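Local structure of NOL1/NOP2/sun family protein (Enterococcus faecium, 3M4X) at residues 149-154 against 367-372; 81-86 against 384-389; 135-138 against 142-145; 117-122 against 180-185. The protein probably methylates a cytosine of ribosomal RNA, using S-adenosylmethionine as methyl donor. One frame throughout, in Å; residues are numbered along the deposited sequence.

Contact 1. Residues 149-154 against 367-372; sequences NIERWG and VVRTGL
E151, on the last turn of helix 140-153, crosses R369 at roughly a right angle, with its carboxylate plane turned 77° from the guanidinium plane. The glutamate meets the arginine in two ways. Its CB lies over the centre of one guanidinium face, 3.5 Å above the plane, while OE2 comes down on NH2 from the same side as CB, out of the guanidinium plane. Having CG anti to the backbone N (chi1 178°), and the chain extended beyond it, carries the carboxylate across that face to NH2. The OE2 of E151 lies 2.4 Å from NH2 of R369, in a salt bridge; the spacing is implausibly short, so its exact value is doubtful. Farther back along the arginine, I150 CG2 packs on R369 CD at 4.1 Å, the two chains running antiparallel alongside one another. R369 has a second polar partner on the same helix, since its NH1 bonds to S147 OG. On the other side of the helix, R152 NH2 donates to N149 OD1 at 2.8 Å, and a Schellman motif at G154 closes the last turn. R369 belongs with V368 to a classic beta bulge opposite V160, where strand 367-370 runs antiparallel to strand 158-161 in the methyltransferase sheet; helix 386-390 touches both E151 and R369, and W353 of strand 351-355 also packs on the arginine.

Contact 2. Residues 81-86 against 384-389; sequences LHQAGY and PSYALA
Q83 meets Y386 through the end of its side chain, and its path can be traced from the backbone. CB carries CG anti to the backbone N, and the chain then bends at chi2 (-92°), which turns the amide toward the tyrosine. CG passes 3.7 Å from Y386 OH, and CD lies 3.8 Å from the same oxygen. At the tip, NE2 donates to Y386 OH over 2.9 Å with a nearly straight angle of 172°, and the hydroxyl oxygen lies close to the amide plane. NE2 sits at the edge of the tyrosine ring, near its plane, while amide and ring planes are 38° apart. NE2 also donates to V435 O, and OE1 accepts from W408 NE1, so both ends of the amide are held and its orientation is fixed. A water makes a second bridge: it donates to Q83 O at 2.7 Å and bonds to Y386 OH, also at 2.7 Å, from the ring edge. Chemically, the phenol oxygen accepts from one buried amide and pairs with one water, so a polar junction ties the C-terminal end of helix 80-83 to helix 386-390, with V435 and W408 of the C-terminal PUA-like region completing it.

Contact 3. Residues 135-138 against 142-145; sequences TNEI and RAKI
E137 reaches R142 and A143 by turning CG anti to its own backbone N (chi1 170°) and then folding at chi2 (56°), which brings the carboxylate back against CB of R142, near the start of helix 140-153. R142 does the reverse at its first torsion: CG is anti to the carbonyl carbon, and the chain runs extended to NE, past the carboxylate. The result is mostly van der Waals contact, including E137 CG against the backbone N of A143 at 3.5 Å. E137 CB and A143 CB are 4.0 Å apart. OE2 of E137 sits 3.6 Å from R142 CB and 3.7 Å from R142 CD, so it rests against the aliphatic part of the arginine.

The charged ends do not form a salt bridge, as E137 OE2 and R142 NH1 are 4.6 Å apart and the two flat groups are inclined at 49°. A water spans the gap instead. It donates to E137 OE2 at 2.5 Å and accepts from R142 NH1 at 3.0 Å, lying at the guanidinium edge in its plane. The carboxylate is further gripped by two backbone amides: OE1 by A115 N, from the loop between strand 108-111 and helix 118-127, and OE2 by F139 N, just ahead of helix 140-153.

Strand 132-136, helix 140-153 and strand 158-161 form a beta-alpha-beta unit of the Rossmann-like sheet. Class I methyltransferases commonly bind the ribose hydroxyls of S-adenosylmethionine with an acidic residue at the end of the second strand; such a role for E137 is consistent with its position but is an inference.

Contact 4. Residues 117-122 against 180-185; sequences GGKSTQ and VVDAPC
K119 NZ and D182 OD2 carry this contact: they lie 3.3 Å apart in a salt bridge whose hydrogen bond is weak. The ammonium approaches the carboxylate unequally: K119 NZ is 3.7 Å from D182 OD1, against 3.3 Å from OD2 of the same residue, so it sits nearer OD2 without leaving the other oxygen far behind. Behind the nitrogen, K119 CE is 4.2 Å from D182 OD2, and the two side chains cross at about a right angle. The lysine gets there by bending twice, at chi2 (75°) and again at chi4 (-78°), which swings NZ back toward the strand, while D182 extends with CG anti to its own backbone N.

In the next shell, D182 OD1 has a weak hydrogen bond from S233 OG of strand 228-234, which may help set the carboxylate rotation. K119 also packs on Q90, and V97 of helix 95-101 packs against both K119 and V180. The helix carrying K119 starts right after G117, at the N-cap position, and T121 N bonds back to G117 O at 3.1 Å to close the first turn. S120 OG bonds to D111 OD1, tying this turn to the end of strand 108-111.

The elements are those of a class I methyltransferase core: the glycine-rich turn after the first strand, with its helix, and the D-A-P-C motif at the end of strand 176-182. In m5C RNA methyltransferases the two commonly flank the cofactor and target-base site, so K119 and D182 probably lie beside it.

Contact 2, spanning 81-86 and 384-389, encloses the other three along the chain, while contacts 1 and 4 alternate their segments and contact 3 is nested inside contact 4. Contacts 1, 3 and 4 all reach the mixed Rossmann-like sheet, and contacts 1 and 3 both use helix 140-153. Centres lie about 11 Å apart for 1-2, 1-3 and 3-4, about 16 Å for 1-4, and about 22 Å for 2-4. Contacts 1 and 2 touch through R152 and H82, so helix 140-153 bridges the methyltransferase core to the N-terminal and C-terminal regions. Contact 4 packs against that helix's end, W153 NE1 near T121 O, and contacts 3 and 4 probably lie on the cofactor side.

Contact 1. Residues 149-154 against 367-372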
loop_
_atom_site.group_PDB
_atom_site.type_symbol
_atom_site.label_atom_id
_atom_site.label_comp_id
_atom_site.label_asym_id
_atom_site.label_seq_id
_atom_site.Cartn_x
_atom_site.Cartn_y
_atom_site.Cartn_z
ATOM N N ASN A 149 -5.815 0.895 6.215
ATOM C CA ASN A 149 -4.693 -0.043 6.082
ATOM C C ASN A 149 -3.327 0.631 6.282
ATOM O O ASN A 149 -2.423 0.046 6.872
ATOM C CB ASN A 149 -4.730 -0.784 4.738
ATOM C CG ASN A 149 -5.675 -1.986 4.746
ATOM O OD1 ASN A 149 -5.595 -2.866 5.615
ATOM N ND2 ASN A 149 -6.555 -2.043 3.751
ATOM N N ILE A 150 -3.176 1.854 5.778
ATOM C CA ILE A 150 -1.934 2.623 5.955
ATOM C C ILE A 150 -1.672 2.819 7.459
ATOM O O ILE A 150 -0.594 2.529 7.970
ATOM C CB ILE A 150 -1.995 3.998 5.193
ATOM C CG1 ILE A 150 -1.303 3.914 3.834
ATOM C CG2 ILE A 150 -1.260 5.084 5.938
ATOM C CD1 ILE A 150 -1.788 2.829 2.941
ATOM N N GLU A 151 -2.690 3.279 8.168
ATOM C CA GLU A 151 -2.611 3.421 9.609
ATOM C C GLU A 151 -2.281 2.101 10.318
ATOM O O GLU A 151 -1.451 2.062 11.224
ATOM C CB GLU A 151 -3.930 3.988 10.124
ATOM C CG GLU A 151 -3.994 4.145 11.617
ATOM C CD GLU A 151 -5.382 4.494 12.073
ATOM O OE1 GLU A 151 -6.226 3.585 12.140
ATOM O OE2 GLU A 151 -5.634 5.680 12.357
ATOM N N ARG A 152 -2.914 1.014 9.896
ATOM C CA ARG A 152 -2.690 -0.276 10.549
ATOM C C ARG A 152 -1.238 -0.710 10.392
ATOM O O ARG A 152 -0.619 -1.251 11.328
ATOM C CB ARG A 152 -3.653 -1.341 10.011
ATOM C CG ARG A 152 -3.476 -2.746 10.616
ATOM C CD ARG A 152 -4.586 -3.718 10.137
ATOM N NE ARG A 152 -4.554 -3.867 8.686
ATOM C CZ ARG A 152 -3.858 -4.805 8.039
ATOM N NH1 ARG A 152 -3.142 -5.707 8.714
ATOM N NH2 ARG A 152 -3.879 -4.840 6.712
ATOM N N TRP A 153 -0.712 -0.420 9.208
ATOM C CA TRP A 153 0.611 -0.823 8.767
ATOM C C TRP A 153 1.651 0.017 9.467
ATOM O O TRP A 153 2.838 -0.299 9.429
ATOM C CB TRP A 153 0.716 -0.640 7.238
ATOM C CG TRP A 153 1.840 -1.390 6.563
ATOM C CD1 TRP A 153 2.857 -0.852 5.825
ATOM C CD2 TRP A 153 2.038 -2.817 6.543
ATOM N NE1 TRP A 153 3.685 -1.852 5.360
ATOM C CE2 TRP A 153 3.204 -3.065 5.787
ATOM C CE3 TRP A 153 1.350 -3.903 7.100
ATOM C CZ2 TRP A 153 3.696 -4.353 5.571
ATOM C CZ3 TRP A 153 1.850 -5.193 6.891
ATOM C CH2 TRP A 153 3.007 -5.402 6.132
ATOM N N GLY A 154 1.205 1.100 10.104
ATOM C CA GLY A 154 2.107 1.944 10.870
ATOM C C GLY A 154 2.893 2.964 10.061
ATOM O O GLY A 154 3.977 3.383 10.459
ATOM N N VAL A 367 -7.999 15.256 1.198
ATOM C CA VAL A 367 -7.021 14.476 1.934
ATOM C C VAL A 367 -7.685 13.724 3.075
ATOM O O VAL A 367 -8.182 14.334 4.023
ATOM C CB VAL A 367 -5.912 15.359 2.495
ATOM C CG1 VAL A 367 -5.067 14.573 3.463
ATOM C CG2 VAL A 367 -5.062 15.914 1.371
ATOM N N VAL A 368 -7.688 12.395 2.961
ATOM C CA VAL A 368 -8.284 11.494 3.940
ATOM C C VAL A 368 -7.338 11.254 5.114
ATOM O O VAL A 368 -7.762 10.967 6.240
ATOM C CB VAL A 368 -8.613 10.145 3.278
ATOM C CG1 VAL A 368 -9.371 9.248 4.230
ATOM C CG2 VAL A 368 -9.420 10.384 2.004
ATOM N N ARG A 369 -6.046 11.383 4.849
ATOM C CA ARG A 369 -5.048 11.141 5.874
ATOM C C ARG A 369 -3.838 12.027 5.630
ATOM O O ARG A 369 -3.254 11.996 4.551
ATOM C CB ARG A 369 -4.659 9.661 5.877
ATOM C CG ARG A 369 -3.724 9.266 6.997
ATOM C CD ARG A 369 -3.928 7.809 7.392
ATOM N NE ARG A 369 -3.926 7.730 8.834
ATOM C CZ ARG A 369 -4.954 7.341 9.567
ATOM N NH1 ARG A 369 -6.072 6.931 8.989
ATOM N NH2 ARG A 369 -4.834 7.334 10.882
ATOM N N THR A 370 -3.463 12.817 6.634
ATOM C CA THR A 370 -2.401 13.806 6.469
ATOM C C THR A 370 -1.197 13.512 7.351
ATOM O O THR A 370 -0.972 14.191 8.352
ATOM C CB THR A 370 -2.928 15.227 6.789
ATOM O OG1 THR A 370 -4.048 15.523 5.949
ATOM C CG2 THR A 370 -1.857 16.261 6.548
ATOM N N GLY A 371 -0.415 12.500 6.986
ATOM C CA GLY A 371 0.750 12.137 7.777
ATOM C C GLY A 371 0.404 11.253 8.968
ATOM O O GLY A 371 -0.404 10.329 8.862
ATOM N N LEU A 372 1.020 11.528 10.110
ATOM C CA LEU A 372 0.766 10.718 11.289
ATOM C C LEU A 372 -0.247 11.396 12.190
ATOM O O LEU A 372 -0.031 12.514 12.668
ATOM C CB LEU A 372 2.060 10.422 12.060
ATOM C CG LEU A 372 1.891 9.538 13.313
ATOM C CD1 LEU A 372 1.418 8.121 12.942
ATOM C CD2 LEU A 372 3.176 9.487 14.163
#

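Contact 2. Residues 81-86 against 384-389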
loop_
_atom_site.group_PDB
_atom_site.type_symbol
_atom_site.label_atom_id
_atom_site.label_comp_id
_atom_site.label_asym_id
_atom_site.label_seq_id
_atom_site.Cartn_x
_atom_site.Cartn_y
_atom_site.Cartn_z
ATOM N N LEU A 81 -1.713 -10.509 14.946
ATOM C CA LEU A 81 -0.683 -10.150 13.965
ATOM C C LEU A 81 -1.295 -9.289 12.857
ATOM O O LEU A 81 -0.667 -8.364 12.346
ATOM C CB LEU A 81 -0.002 -11.382 13.362
ATOM C CG LEU A 81 0.858 -12.262 14.272
ATOM C CD1 LEU A 81 1.294 -13.544 13.540
ATOM C CD2 LEU A 81 2.066 -11.527 14.820
ATOM N N HIS A 82 -2.526 -9.605 12.481
ATOM C CA HIS A 82 -3.200 -8.812 11.480
ATOM C C HIS A 82 -3.694 -7.482 12.020
ATOM O O HIS A 82 -3.505 -6.458 11.375
ATOM C CB HIS A 82 -4.377 -9.556 10.844
ATOM C CG HIS A 82 -5.182 -8.694 9.921
ATOM N ND1 HIS A 82 -6.219 -7.898 10.361
ATOM C CD2 HIS A 82 -5.060 -8.454 8.594
ATOM C CE1 HIS A 82 -6.718 -7.223 9.341
ATOM N NE2 HIS A 82 -6.031 -7.544 8.256
ATOM N N GLN A 83 -4.352 -7.507 13.180
ATOM C CA GLN A 83 -4.866 -6.284 13.807
ATOM C C GLN A 83 -3.781 -5.220 13.979
ATOM O O GLN A 83 -4.011 -4.041 13.718
ATOM C CB GLN A 83 -5.515 -6.593 15.165
ATOM C CG GLN A 83 -5.815 -5.364 16.042
ATOM C CD GLN A 83 -4.678 -5.023 17.012
ATOM O OE1 GLN A 83 -4.072 -5.920 17.611
ATOM N NE2 GLN A 83 -4.387 -3.718 17.173
ATOM N N ALA A 84 -2.598 -5.649 14.402
ATOM C CA ALA A 84 -1.508 -4.726 14.712
ATOM C C ALA A 84 -0.639 -4.392 13.518
ATOM O O ALA A 84 0.393 -3.749 13.683
ATOM C CB ALA A 84 -0.640 -5.283 15.828
ATOM N N GLY A 85 -1.030 -4.871 12.338
ATOM C CA GLY A 85 -0.321 -4.554 11.108
ATOM C C GLY A 85 0.954 -5.331 10.834
ATOM O O GLY A 85 1.824 -4.846 10.116
ATOM N N TYR A 86 1.065 -6.535 11.391
ATOM C CA TYR A 86 2.266 -7.343 11.204
ATOM C C TYR A 86 2.143 -8.211 9.962
ATOM O O TYR A 86 3.084 -8.884 9.562
ATOM C CB TYR A 86 2.554 -8.201 12.454
ATOM C CG TYR A 86 3.336 -7.441 13.517
ATOM C CD1 TYR A 86 2.826 -6.289 14.087
ATOM C CD2 TYR A 86 4.598 -7.870 13.917
ATOM C CE1 TYR A 86 3.563 -5.569 15.059
ATOM C CE2 TYR A 86 5.330 -7.183 14.875
ATOM C CZ TYR A 86 4.808 -6.034 15.442
ATOM O OH TYR A 86 5.543 -5.364 16.383
ATOM N N PRO A 384 -4.001 10.397 22.947
ATOM C CA PRO A 384 -3.113 9.821 21.938
ATOM C C PRO A 384 -3.927 8.892 21.033
ATOM O O PRO A 384 -4.960 8.359 21.459
ATOM C CB PRO A 384 -2.117 8.992 22.766
ATOM C CG PRO A 384 -2.451 9.257 24.206
ATOM C CD PRO A 384 -3.837 9.763 24.264
ATOM N N SER A 385 -3.459 8.681 19.809
ATOM C CA SER A 385 -4.238 7.935 18.826
ATOM C C SER A 385 -3.782 6.493 18.633
ATOM O O SER A 385 -2.660 6.111 18.981
ATOM C CB SER A 385 -4.152 8.626 17.476
ATOM O OG SER A 385 -2.817 8.545 17.014
ATOM N N TYR A 386 -4.680 5.712 18.040
ATOM C CA TYR A 386 -4.404 4.365 17.584
ATOM C C TYR A 386 -3.245 4.395 16.597
ATOM O O TYR A 386 -2.340 3.564 16.662
ATOM C CB TYR A 386 -5.662 3.828 16.919
ATOM C CG TYR A 386 -5.645 2.358 16.539
ATOM C CD1 TYR A 386 -5.442 1.375 17.495
ATOM C CD2 TYR A 386 -5.895 1.957 15.237
ATOM C CE1 TYR A 386 -5.454 0.038 17.160
ATOM C CE2 TYR A 386 -5.914 0.617 14.894
ATOM C CZ TYR A 386 -5.692 -0.339 15.861
ATOM O OH TYR A 386 -5.705 -1.677 15.533
ATOM N N ALA A 387 -3.254 5.373 15.697
ATOM C CA ALA A 387 -2.206 5.481 14.686
ATOM C C ALA A 387 -0.829 5.575 15.332
ATOM O O ALA A 387 0.121 4.908 14.905
ATOM C CB ALA A 387 -2.459 6.679 13.758
ATOM N N LEU A 388 -0.717 6.421 16.355
ATOM C CA LEU A 388 0.554 6.652 17.025
ATOM C C LEU A 388 1.036 5.364 17.697
ATOM O O LEU A 388 2.198 4.963 17.550
ATOM C CB LEU A 388 0.415 7.795 18.047
ATOM C CG LEU A 388 1.625 8.075 18.943
ATOM C CD1 LEU A 388 2.880 8.252 18.129
ATOM C CD2 LEU A 388 1.382 9.294 19.809
ATOM N N ALA A 389 0.136 4.709 18.423
ATOM C CA ALA A 389 0.435 3.400 18.995
ATOM C C ALA A 389 1.043 2.451 17.960
ATOM O O ALA A 389 2.092 1.854 18.199
ATOM C CB ALA A 389 -0.824 2.777 19.616
HETATM O O HOH W 1 -6.277 -2.653 13.099
#

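Contact 3. Residues 135-138 against 142-145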
loop_
_atom_site.group_PDB
_atom_site.type_symbol
_atom_site.label_atom_id
_atom_site.label_comp_id
_atom_site.label_asym_id
_atom_site.label_seq_id
_atom_site.Cartn_x
_atom_site.Cartn_y
_atom_site.Cartn_z
ATOM N N THR A 135 -0.617 8.507 -1.611
ATOM C CA THR A 135 -1.353 7.328 -2.011
ATOM C C THR A 135 -2.740 7.791 -2.357
ATOM O O THR A 135 -3.482 8.258 -1.502
ATOM C CB THR A 135 -1.469 6.325 -0.861
ATOM O OG1 THR A 135 -0.230 6.254 -0.156
ATOM C CG2 THR A 135 -1.784 4.981 -1.401
ATOM N N ASN A 136 -3.080 7.677 -3.628
ATOM C CA ASN A 136 -4.341 8.182 -4.109
ATOM C C ASN A 136 -5.301 7.057 -4.498
ATOM O O ASN A 136 -4.903 6.071 -5.109
ATOM C CB ASN A 136 -4.092 9.098 -5.306
ATOM C CG ASN A 136 -5.385 9.569 -5.948
ATOM O OD1 ASN A 136 -6.054 10.470 -5.439
ATOM N ND2 ASN A 136 -5.748 8.952 -7.065
ATOM N N GLU A 137 -6.567 7.218 -4.132
ATOM C CA GLU A 137 -7.623 6.307 -4.556
ATOM C C GLU A 137 -8.804 7.148 -5.034
ATOM O O GLU A 137 -9.164 8.135 -4.393
ATOM C CB GLU A 137 -8.040 5.402 -3.399
ATOM C CG GLU A 137 -9.280 4.586 -3.671
ATOM C CD GLU A 137 -9.167 3.726 -4.923
ATOM O OE1 GLU A 137 -8.038 3.318 -5.285
ATOM O OE2 GLU A 137 -10.219 3.452 -5.543
ATOM N N ILE A 138 -9.406 6.763 -6.157
ATOM C CA ILE A 138 -10.448 7.589 -6.758
ATOM C C ILE A 138 -11.812 7.356 -6.110
ATOM O O ILE A 138 -12.618 8.276 -6.018
ATOM C CB ILE A 138 -10.516 7.430 -8.307
ATOM C CG1 ILE A 138 -11.341 8.561 -8.938
ATOM C CG2 ILE A 138 -11.074 6.073 -8.684
ATOM C CD1 ILE A 138 -11.322 8.591 -10.491
ATOM N N ARG A 142 -13.305 3.321 -1.112
ATOM C CA ARG A 142 -12.077 2.550 -1.108
ATOM C C ARG A 142 -10.938 3.339 -0.459
ATOM O O ARG A 142 -10.053 2.763 0.161
ATOM C CB ARG A 142 -11.724 2.096 -2.530
ATOM C CG ARG A 142 -12.670 1.006 -3.044
ATOM C CD ARG A 142 -12.372 0.592 -4.474
ATOM N NE ARG A 142 -13.476 -0.187 -5.027
ATOM C CZ ARG A 142 -13.666 -0.416 -6.328
ATOM N NH1 ARG A 142 -12.821 0.079 -7.230
ATOM N NH2 ARG A 142 -14.708 -1.136 -6.729
ATOM N N ALA A 143 -10.970 4.660 -0.594
ATOM C CA ALA A 143 -9.931 5.486 0.002
ATOM C C ALA A 143 -9.937 5.313 1.523
ATOM O O ALA A 143 -8.876 5.278 2.163
ATOM C CB ALA A 143 -10.112 6.950 -0.388
ATOM N N LYS A 144 -11.136 5.183 2.086
ATOM C CA LYS A 144 -11.307 4.996 3.523
ATOM C C LYS A 144 -10.609 3.713 3.969
ATOM O O LYS A 144 -9.892 3.696 4.979
ATOM C CB LYS A 144 -12.799 4.953 3.873
ATOM C CG LYS A 144 -13.128 4.994 5.363
ATOM C CD LYS A 144 -13.032 6.406 5.935
ATOM C CE LYS A 144 -13.573 6.460 7.370
ATOM N NZ LYS A 144 -13.525 7.825 7.990
ATOM N N ILE A 145 -10.825 2.650 3.193
ATOM C CA ILE A 145 -10.210 1.349 3.407
ATOM C C ILE A 145 -8.708 1.478 3.287
ATOM O O ILE A 145 -7.958 0.967 4.114
ATOM C CB ILE A 145 -10.694 0.323 2.358
ATOM C CG1 ILE A 145 -12.220 0.263 2.339
ATOM C CG2 ILE A 145 -10.122 -1.072 2.632
ATOM C CD1 ILE A 145 -12.812 -0.068 3.679
HETATM O O HOH W 2 -10.279 1.620 -7.170
#

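Contact 4. Residues 117-122 against 180-185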
loop_
_atom_site.group_PDB
_atom_site.type_symbol
_atom_site.label_atom_id
_atom_site.label_comp_id
_atom_site.label_asym_id
_atom_site.label_seq_id
_atom_site.Cartn_x
_atom_site.Cartn_y
_atom_site.Cartn_z
ATOM N N GLY A 117 -4.392 -1.280 -1.115
ATOM C CA GLY A 117 -3.204 -0.745 -0.469
ATOM C C GLY A 117 -2.047 -1.736 -0.466
ATOM O O GLY A 117 -1.056 -1.538 0.228
ATOM N N GLY A 118 -2.177 -2.804 -1.245
ATOM C CA GLY A 118 -1.122 -3.796 -1.367
ATOM C C GLY A 118 0.216 -3.191 -1.760
ATOM O O GLY A 118 1.239 -3.461 -1.138
ATOM N N LYS A 119 0.225 -2.356 -2.790
ATOM C CA LYS A 119 1.489 -1.773 -3.238
ATOM C C LYS A 119 1.984 -0.600 -2.382
ATOM O O LYS A 119 3.188 -0.476 -2.156
ATOM C CB LYS A 119 1.421 -1.401 -4.724
ATOM C CG LYS A 119 1.095 -2.591 -5.630
ATOM C CD LYS A 119 -0.381 -2.970 -5.522
ATOM C CE LYS A 119 -0.696 -4.347 -6.111
ATOM N NZ LYS A 119 -0.772 -4.329 -7.597
ATOM N N SER A 120 1.077 0.246 -1.885
ATOM C CA SER A 120 1.509 1.421 -1.138
ATOM C C SER A 120 2.239 0.902 0.062
ATOM O O SER A 120 3.208 1.479 0.543
ATOM C CB SER A 120 0.324 2.252 -0.643
ATOM O OG SER A 120 -0.623 2.448 -1.661
ATOM N N THR A 121 1.733 -0.218 0.534
ATOM C CA THR A 121 2.153 -0.794 1.784
ATOM C C THR A 121 3.550 -1.406 1.610
ATOM O O THR A 121 4.394 -1.283 2.488
ATOM C CB THR A 121 1.040 -1.769 2.261
ATOM O OG1 THR A 121 0.460 -1.286 3.484
ATOM C CG2 THR A 121 1.537 -3.171 2.394
ATOM N N GLN A 122 3.837 -1.989 0.445
ATOM C CA GLN A 122 5.221 -2.411 0.211
ATOM C C GLN A 122 6.175 -1.234 -0.057
ATOM O O GLN A 122 7.358 -1.290 0.300
ATOM C CB GLN A 122 5.372 -3.578 -0.810
ATOM C CG GLN A 122 4.668 -3.436 -2.119
ATOM C CD GLN A 122 4.434 -4.784 -2.854
ATOM O OE1 GLN A 122 3.441 -4.926 -3.581
ATOM N NE2 GLN A 122 5.361 -5.756 -2.688
ATOM N N VAL A 180 3.888 4.873 -9.217
ATOM C CA VAL A 180 3.388 3.554 -9.507
ATOM C C VAL A 180 1.955 3.675 -9.987
ATOM O O VAL A 180 1.084 4.211 -9.291
ATOM C CB VAL A 180 3.430 2.656 -8.267
ATOM C CG1 VAL A 180 2.765 1.325 -8.553
ATOM C CG2 VAL A 180 4.864 2.472 -7.805
ATOM N N VAL A 181 1.729 3.167 -11.190
ATOM C CA VAL A 181 0.419 3.143 -11.808
ATOM C C VAL A 181 -0.012 1.690 -12.019
ATOM O O VAL A 181 0.376 1.046 -12.996
ATOM C CB VAL A 181 0.450 3.846 -13.176
ATOM C CG1 VAL A 181 -0.953 3.877 -13.796
ATOM C CG2 VAL A 181 1.013 5.250 -13.034
ATOM N N ASP A 182 -0.792 1.177 -11.080
ATOM C CA ASP A 182 -1.402 -0.137 -11.218
ATOM C C ASP A 182 -2.765 0.133 -11.849
ATOM O O ASP A 182 -3.748 0.364 -11.168
ATOM C CB ASP A 182 -1.506 -0.780 -9.837
ATOM C CG ASP A 182 -2.281 -2.084 -9.835
ATOM O OD1 ASP A 182 -2.137 -2.908 -10.768
ATOM O OD2 ASP A 182 -3.037 -2.279 -8.863
ATOM N N ALA A 183 -2.795 0.142 -13.175
ATOM C CA ALA A 183 -3.917 0.694 -13.923
ATOM C C ALA A 183 -5.153 -0.177 -13.922
ATOM O O ALA A 183 -5.055 -1.399 -14.013
ATOM C CB ALA A 183 -3.497 0.980 -15.353
ATOM N N PRO A 184 -6.331 0.456 -13.838
ATOM C CA PRO A 184 -7.551 -0.322 -14.063
ATOM C C PRO A 184 -7.381 -0.988 -15.405
ATOM O O PRO A 184 -6.892 -0.346 -16.348
ATOM C CB PRO A 184 -8.652 0.747 -14.156
ATOM C CG PRO A 184 -8.062 1.987 -13.534
ATOM C CD PRO A 184 -6.583 1.904 -13.783
ATOM N N CYS A 185 -7.749 -2.258 -15.498
ATOM C CA CYS A 185 -7.505 -3.021 -16.717
ATOM C C CYS A 185 -8.598 -4.080 -16.912
ATOM O O CYS A 185 -9.507 -4.186 -16.087
ATOM C CB CYS A 185 -6.113 -3.649 -16.644
ATOM S SG CYS A 185 -5.682 -4.300 -15.007
#